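Local coordinates for protein alpha-L-rhamnosidase (Aspergillus terreus, PDB 6GSZ) that probably hydrolyses terminal non-reducing alpha-L-rhamnose residues in alpha-L-rhamnosides, and binds calcium, at residues E782-P794 against L832-V845. Sequence-based numbering, arbitrary orientation. Where two conformers were deposited one is given.
Sequences EPGWRRINIEVVP and LVAEVPPNTRATVV. With CA (calcium ion), chain M.
Arg-787 to Ile-790 pair in parallel with Arg-841 to Val-844 in a mixed sheet, the strand axes 4.6 Å apart at closest, and five backbone hydrogen bonds alternate across the pair, from Arg-841 N to Arg-786 O at one end to Val-845 N to Ile-790 O at the other. Strand 832-836 lies beneath in a second sheet, antiparallel to 787-790, giving the beta sandwich of the C-terminal domain. On the inward face Ile-790, its CG1 anti to the carbonyl carbon (chi1 -54°), lays CD1 on Ala-842 CB (3.9 Å) and across Val-836 CG2 (4.0 Å), with Ala-834 alongside. Ile-788 CD1 meets Pro-837 CD tip to tip at 3.9 Å, and Val-792 approaches Leu-832. The outer face is polar. There Arg-787 and Arg-841 run side by side, guanidinium planes 77° apart, the aliphatic part of Arg-841 covering one face of the Arg-787 group and Arg-786 NH2 the other. Glu-782 holds Arg-786 through NE and NH2, and Arg-841 NE forms a salt bridge with Asp-855. Arg-787 NH1 and Arg-841 N grip Arg-786 O from opposite faces of its plane. Farther along, Glu-791 CG packs on Val-845 CB (3.8 Å), and its carboxylate chelates calcium, OE1 and OE2 each at 2.4 Å. The chemistry thus divides by face: hydrocarbon joins the two sheets, whereas the other side carries stacked arginines, two of them held by carboxylates, and a largely water-ligated metal.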
loop_
_atom_site.group_PDB
_atom_site.type_symbol
_atom_site.label_atom_id
_atom_site.label_comp_id
_atom_site.label_asym_id
_atom_site.label_seq_id
_atom_site.Cartn_x
_atom_site.Cartn_y
_atom_site.Cartn_z
ATOM N N GLU A 782 12.124 19.849 -0.268
ATOM C CA GLU A 782 12.156 19.764 1.178
ATOM C C GLU A 782 11.259 18.579 1.513
ATOM O O GLU A 782 10.221 18.404 0.855
ATOM C CB GLU A 782 11.580 21.026 1.834
ATOM C CG GLU A 782 11.538 21.033 3.329
ATOM C CD GLU A 782 10.911 22.313 3.861
ATOM O OE1 GLU A 782 11.618 23.321 3.881
ATOM O OE2 GLU A 782 9.697 22.324 4.181
ATOM N N PRO A 783 11.613 17.760 2.519
ATOM C CA PRO A 783 10.736 16.646 2.895
ATOM C C PRO A 783 9.308 17.135 3.139
ATOM O O PRO A 783 9.113 18.037 3.910
ATOM C CB PRO A 783 11.386 16.100 4.187
ATOM C CG PRO A 783 12.829 16.445 4.034
ATOM C CD PRO A 783 12.862 17.763 3.291
ATOM N N GLY A 784 8.325 16.486 2.483
ATOM C CA GLY A 784 6.955 16.883 2.635
ATOM C C GLY A 784 6.401 17.851 1.597
ATOM O O GLY A 784 5.244 18.269 1.728
ATOM N N TRP A 785 7.232 18.282 0.629
ATOM C CA TRP A 785 6.797 19.037 -0.552
ATOM C C TRP A 785 6.431 20.502 -0.268
ATOM O O TRP A 785 5.841 21.120 -1.150
ATOM C CB TRP A 785 5.656 18.338 -1.281
ATOM C CG TRP A 785 5.995 17.026 -1.927
ATOM C CD1 TRP A 785 5.983 15.781 -1.360
ATOM C CD2 TRP A 785 6.249 16.804 -3.318
ATOM N NE1 TRP A 785 6.291 14.834 -2.286
ATOM C CE2 TRP A 785 6.432 15.420 -3.509
ATOM C CE3 TRP A 785 6.297 17.639 -4.437
ATOM C CZ2 TRP A 785 6.687 14.858 -4.747
ATOM C CZ3 TRP A 785 6.557 17.093 -5.665
ATOM C CH2 TRP A 785 6.720 15.716 -5.822
ATOM N N ARG A 786 6.867 21.086 0.850
ATOM C CA ARG A 786 6.617 22.518 1.030
ATOM C C ARG A 786 7.520 23.343 0.103
ATOM O O ARG A 786 7.220 24.530 -0.191
ATOM C CB ARG A 786 6.900 22.911 2.480
ATOM C CG ARG A 786 6.395 24.286 2.895
ATOM C CD ARG A 786 6.922 24.636 4.293
ATOM N NE ARG A 786 8.387 24.803 4.283
ATOM C CZ ARG A 786 9.052 25.951 4.163
ATOM N NH1 ARG A 786 8.380 27.099 4.146
ATOM N NH2 ARG A 786 10.366 25.887 4.008
ATOM N N ARG A 787 8.614 22.719 -0.355
ATOM C CA ARG A 787 9.431 23.277 -1.416
ATOM C C ARG A 787 9.518 22.206 -2.500
ATOM O O ARG A 787 9.592 20.998 -2.161
ATOM C CB ARG A 787 10.857 23.601 -0.936
ATOM C CG ARG A 787 10.923 24.666 0.137
ATOM C CD ARG A 787 10.617 25.976 -0.574
ATOM N NE ARG A 787 10.651 27.164 0.282
ATOM C CZ ARG A 787 9.586 27.681 0.874
ATOM N NH1 ARG A 787 8.425 27.049 0.772
ATOM N NH2 ARG A 787 9.706 28.798 1.583
ATOM N N ILE A 788 9.292 22.596 -3.743
ATOM C CA ILE A 788 9.121 21.713 -4.861
ATOM C C ILE A 788 10.187 22.000 -5.918
ATOM O O ILE A 788 10.439 23.177 -6.230
ATOM C CB ILE A 788 7.706 21.869 -5.450
ATOM C CG1 ILE A 788 6.672 21.743 -4.331
ATOM C CG2 ILE A 788 7.470 20.887 -6.587
ATOM C CD1 ILE A 788 5.244 21.954 -4.764
ATOM N N ASN A 789 10.789 20.965 -6.506
ATOM C CA ASN A 789 11.661 21.152 -7.701
ATOM C C ASN A 789 10.804 20.789 -8.918
ATOM O O ASN A 789 10.077 19.776 -8.887
ATOM C CB ASN A 789 12.986 20.382 -7.534
ATOM C CG ASN A 789 14.095 20.764 -8.503
ATOM O OD1 ASN A 789 14.667 21.870 -8.421
ATOM N ND2 ASN A 789 14.470 19.838 -9.392
ATOM N N ILE A 790 10.865 21.641 -9.940
ATOM C CA ILE A 790 10.142 21.456 -11.173
ATOM C C ILE A 790 11.154 21.480 -12.309
ATOM O O ILE A 790 11.571 22.585 -12.751
ATOM C CB ILE A 790 9.012 22.477 -11.370
ATOM C CG1 ILE A 790 8.092 22.462 -10.151
ATOM C CG2 ILE A 790 8.277 22.153 -12.656
ATOM C CD1 ILE A 790 6.885 23.347 -10.245
ATOM N N GLU A 791 11.619 20.301 -12.709
ATOM C CA GLU A 791 12.778 20.150 -13.599
ATOM C C GLU A 791 12.408 19.091 -14.647
ATOM O O GLU A 791 12.857 17.957 -14.579
ATOM C CB GLU A 791 14.041 19.824 -12.769
ATOM C CG GLU A 791 15.354 19.717 -13.550
ATOM C CD GLU A 791 16.610 19.529 -12.692
ATOM O OE1 GLU A 791 16.524 19.559 -11.462
ATOM O OE2 GLU A 791 17.699 19.306 -13.220
ATOM N N VAL A 792 11.568 19.503 -15.610
ATOM C CA VAL A 792 11.189 18.683 -16.711
ATOM C C VAL A 792 12.375 18.473 -17.652
ATOM O O VAL A 792 13.006 19.451 -18.067
ATOM C CB VAL A 792 10.014 19.280 -17.499
ATOM C CG1 VAL A 792 9.807 18.521 -18.811
ATOM C CG2 VAL A 792 8.761 19.361 -16.649
ATOM N N VAL A 793 12.661 17.230 -18.022
ATOM C CA VAL A 793 13.685 16.900 -19.007
ATOM C C VAL A 793 13.014 16.226 -20.195
ATOM O O VAL A 793 12.771 15.021 -20.163
ATOM C CB VAL A 793 14.819 16.043 -18.417
ATOM C CG1 VAL A 793 15.936 15.832 -19.436
ATOM C CG2 VAL A 793 15.389 16.654 -17.144
ATOM N N PRO A 794 12.651 16.974 -21.258
ATOM C CA PRO A 794 11.997 16.374 -22.411
ATOM C C PRO A 794 12.991 15.478 -23.159
ATOM O O PRO A 794 14.193 15.661 -23.070
ATOM C CB PRO A 794 11.534 17.550 -23.292
ATOM C CG PRO A 794 12.146 18.780 -22.702
ATOM C CD PRO A 794 12.869 18.415 -21.421
ATOM N N LEU A 832 5.624 25.318 -20.908
ATOM C CA LEU A 832 5.320 24.678 -19.624
ATOM C C LEU A 832 4.319 25.521 -18.845
ATOM O O LEU A 832 4.511 26.727 -18.637
ATOM C CB LEU A 832 6.627 24.545 -18.829
ATOM C CG LEU A 832 6.498 24.141 -17.366
ATOM C CD1 LEU A 832 5.988 22.711 -17.223
ATOM C CD2 LEU A 832 7.824 24.257 -16.604
ATOM N N VAL A 833 3.289 24.853 -18.325
ATOM C CA VAL A 833 2.406 25.401 -17.325
ATOM C C VAL A 833 2.640 24.636 -16.029
ATOM O O VAL A 833 2.462 23.404 -15.998
ATOM C CB VAL A 833 0.939 25.302 -17.765
ATOM C CG1 VAL A 833 -0.017 25.822 -16.694
ATOM C CG2 VAL A 833 0.717 26.050 -19.073
ATOM N N ALA A 834 3.051 25.356 -14.979
ATOM C CA ALA A 834 3.387 24.767 -13.695
ATOM C C ALA A 834 2.447 25.357 -12.646
ATOM O O ALA A 834 2.320 26.560 -12.536
ATOM C CB ALA A 834 4.815 25.064 -13.339
ATOM N N GLU A 835 1.762 24.475 -11.929
ATOM C CA GLU A 835 0.881 24.849 -10.833
ATOM C C GLU A 835 1.584 24.551 -9.515
ATOM O O GLU A 835 2.066 23.430 -9.328
ATOM C CB GLU A 835 -0.378 24.012 -10.947
ATOM C CG GLU A 835 -1.434 24.270 -9.934
ATOM C CD GLU A 835 -2.638 23.338 -10.118
ATOM O OE1 GLU A 835 -2.544 22.324 -10.928
ATOM O OE2 GLU A 835 -3.665 23.615 -9.470
ATOM N N VAL A 836 1.661 25.557 -8.651
ATOM C CA VAL A 836 2.360 25.509 -7.358
ATOM C C VAL A 836 1.326 25.829 -6.295
ATOM O O VAL A 836 0.671 26.861 -6.365
ATOM C CB VAL A 836 3.559 26.475 -7.335
ATOM C CG1 VAL A 836 4.256 26.565 -5.977
ATOM C CG2 VAL A 836 4.542 26.089 -8.429
ATOM N N PRO A 837 1.099 24.942 -5.301
ATOM C CA PRO A 837 0.016 25.185 -4.368
ATOM C C PRO A 837 0.282 26.272 -3.341
ATOM O O PRO A 837 1.448 26.602 -3.018
ATOM C CB PRO A 837 -0.204 23.804 -3.705
ATOM C CG PRO A 837 1.142 23.110 -3.842
ATOM C CD PRO A 837 1.784 23.660 -5.094
ATOM N N PRO A 838 -0.820 26.829 -2.779
ATOM C CA PRO A 838 -0.718 27.792 -1.697
ATOM C C PRO A 838 0.226 27.266 -0.607
ATOM O O PRO A 838 0.188 26.096 -0.236
ATOM C CB PRO A 838 -2.168 27.972 -1.219
ATOM C CG PRO A 838 -2.995 27.621 -2.431
ATOM C CD PRO A 838 -2.227 26.517 -3.111
ATOM N N ASN A 839 0.991 28.177 -0.014
ATOM C CA ASN A 839 1.871 27.932 1.132
ATOM C C ASN A 839 3.151 27.178 0.754
ATOM O O ASN A 839 3.882 26.742 1.663
ATOM C CB ASN A 839 1.132 27.232 2.283
ATOM C CG ASN A 839 1.598 27.736 3.634
ATOM O OD1 ASN A 839 2.135 28.862 3.731
ATOM N ND2 ASN A 839 1.398 26.963 4.694
ATOM N N THR A 840 3.409 27.003 -0.555
ATOM C CA THR A 840 4.646 26.364 -1.019
ATOM C C THR A 840 5.400 27.319 -1.957
ATOM O O THR A 840 4.832 28.302 -2.448
ATOM C CB THR A 840 4.373 25.025 -1.716
ATOM O OG1 THR A 840 3.799 25.225 -3.022
ATOM C CG2 THR A 840 3.493 24.123 -0.874
ATOM N N ARG A 841 6.631 26.909 -2.269
ATOM C CA ARG A 841 7.448 27.582 -3.271
ATOM C C ARG A 841 8.132 26.509 -4.110
ATOM O O ARG A 841 8.263 25.344 -3.661
ATOM C CB ARG A 841 8.484 28.550 -2.697
ATOM C CG ARG A 841 7.888 29.713 -1.920
ATOM C CD ARG A 841 8.884 30.762 -1.534
ATOM N NE ARG A 841 9.550 31.389 -2.684
ATOM C CZ ARG A 841 9.011 32.359 -3.443
ATOM N NH1 ARG A 841 7.811 32.857 -3.176
ATOM N NH2 ARG A 841 9.707 32.884 -4.437
ATOM N N ALA A 842 8.505 26.859 -5.332
ATOM C CA ALA A 842 9.160 25.930 -6.210
ATOM C C ALA A 842 10.388 26.580 -6.865
ATOM O O ALA A 842 10.499 27.808 -6.969
ATOM C CB ALA A 842 8.195 25.448 -7.262
ATOM N N THR A 843 11.301 25.722 -7.305
ATOM C CA THR A 843 12.372 26.093 -8.195
ATOM C C THR A 843 12.093 25.437 -9.548
ATOM O O THR A 843 12.035 24.204 -9.631
ATOM C CB THR A 843 13.750 25.669 -7.673
ATOM O OG1 THR A 843 13.942 26.312 -6.422
ATOM C CG2 THR A 843 14.878 26.082 -8.595
ATOM N N VAL A 844 11.843 26.273 -10.557
ATOM C CA VAL A 844 11.621 25.816 -11.892
ATOM C C VAL A 844 12.960 25.861 -12.621
ATOM O O VAL A 844 13.593 26.923 -12.701
ATOM C CB VAL A 844 10.550 26.664 -12.594
ATOM C CG1 VAL A 844 10.336 26.210 -14.030
ATOM C CG2 VAL A 844 9.250 26.699 -11.802
ATOM N N VAL A 845 13.415 24.725 -13.127
ATOM C CA VAL A 845 14.650 24.624 -13.903
ATOM C C VAL A 845 14.249 24.346 -15.352
ATOM O O VAL A 845 13.774 23.242 -15.664
ATOM C CB VAL A 845 15.545 23.493 -13.350
ATOM C CG1 VAL A 845 16.841 23.382 -14.136
ATOM C CG2 VAL A 845 15.804 23.665 -11.861
HETATM CA CA CA M . 18.696 18.659 -11.104
HETATM O O HOH W 1 5.329 27.456 3.861
HETATM O O HOH W 2 6.313 28.672 1.420
HETATM O O HOH W 3 12.361 24.619 -4.009
HETATM O O HOH W 4 10.970 22.446 -15.628
HETATM O O HOH W 5 14.883 21.013 -16.869
HETATM O O HOH W 6 17.175 17.356 -9.306
HETATM O O HOH W 7 17.618 19.766 -8.976
HETATM O O HOH W 8 18.960 21.265 -10.680
HETATM O O HOH W 9 20.215 19.664 -12.568
HETATM O O HOH W 10 20.493 17.436 -12.011
#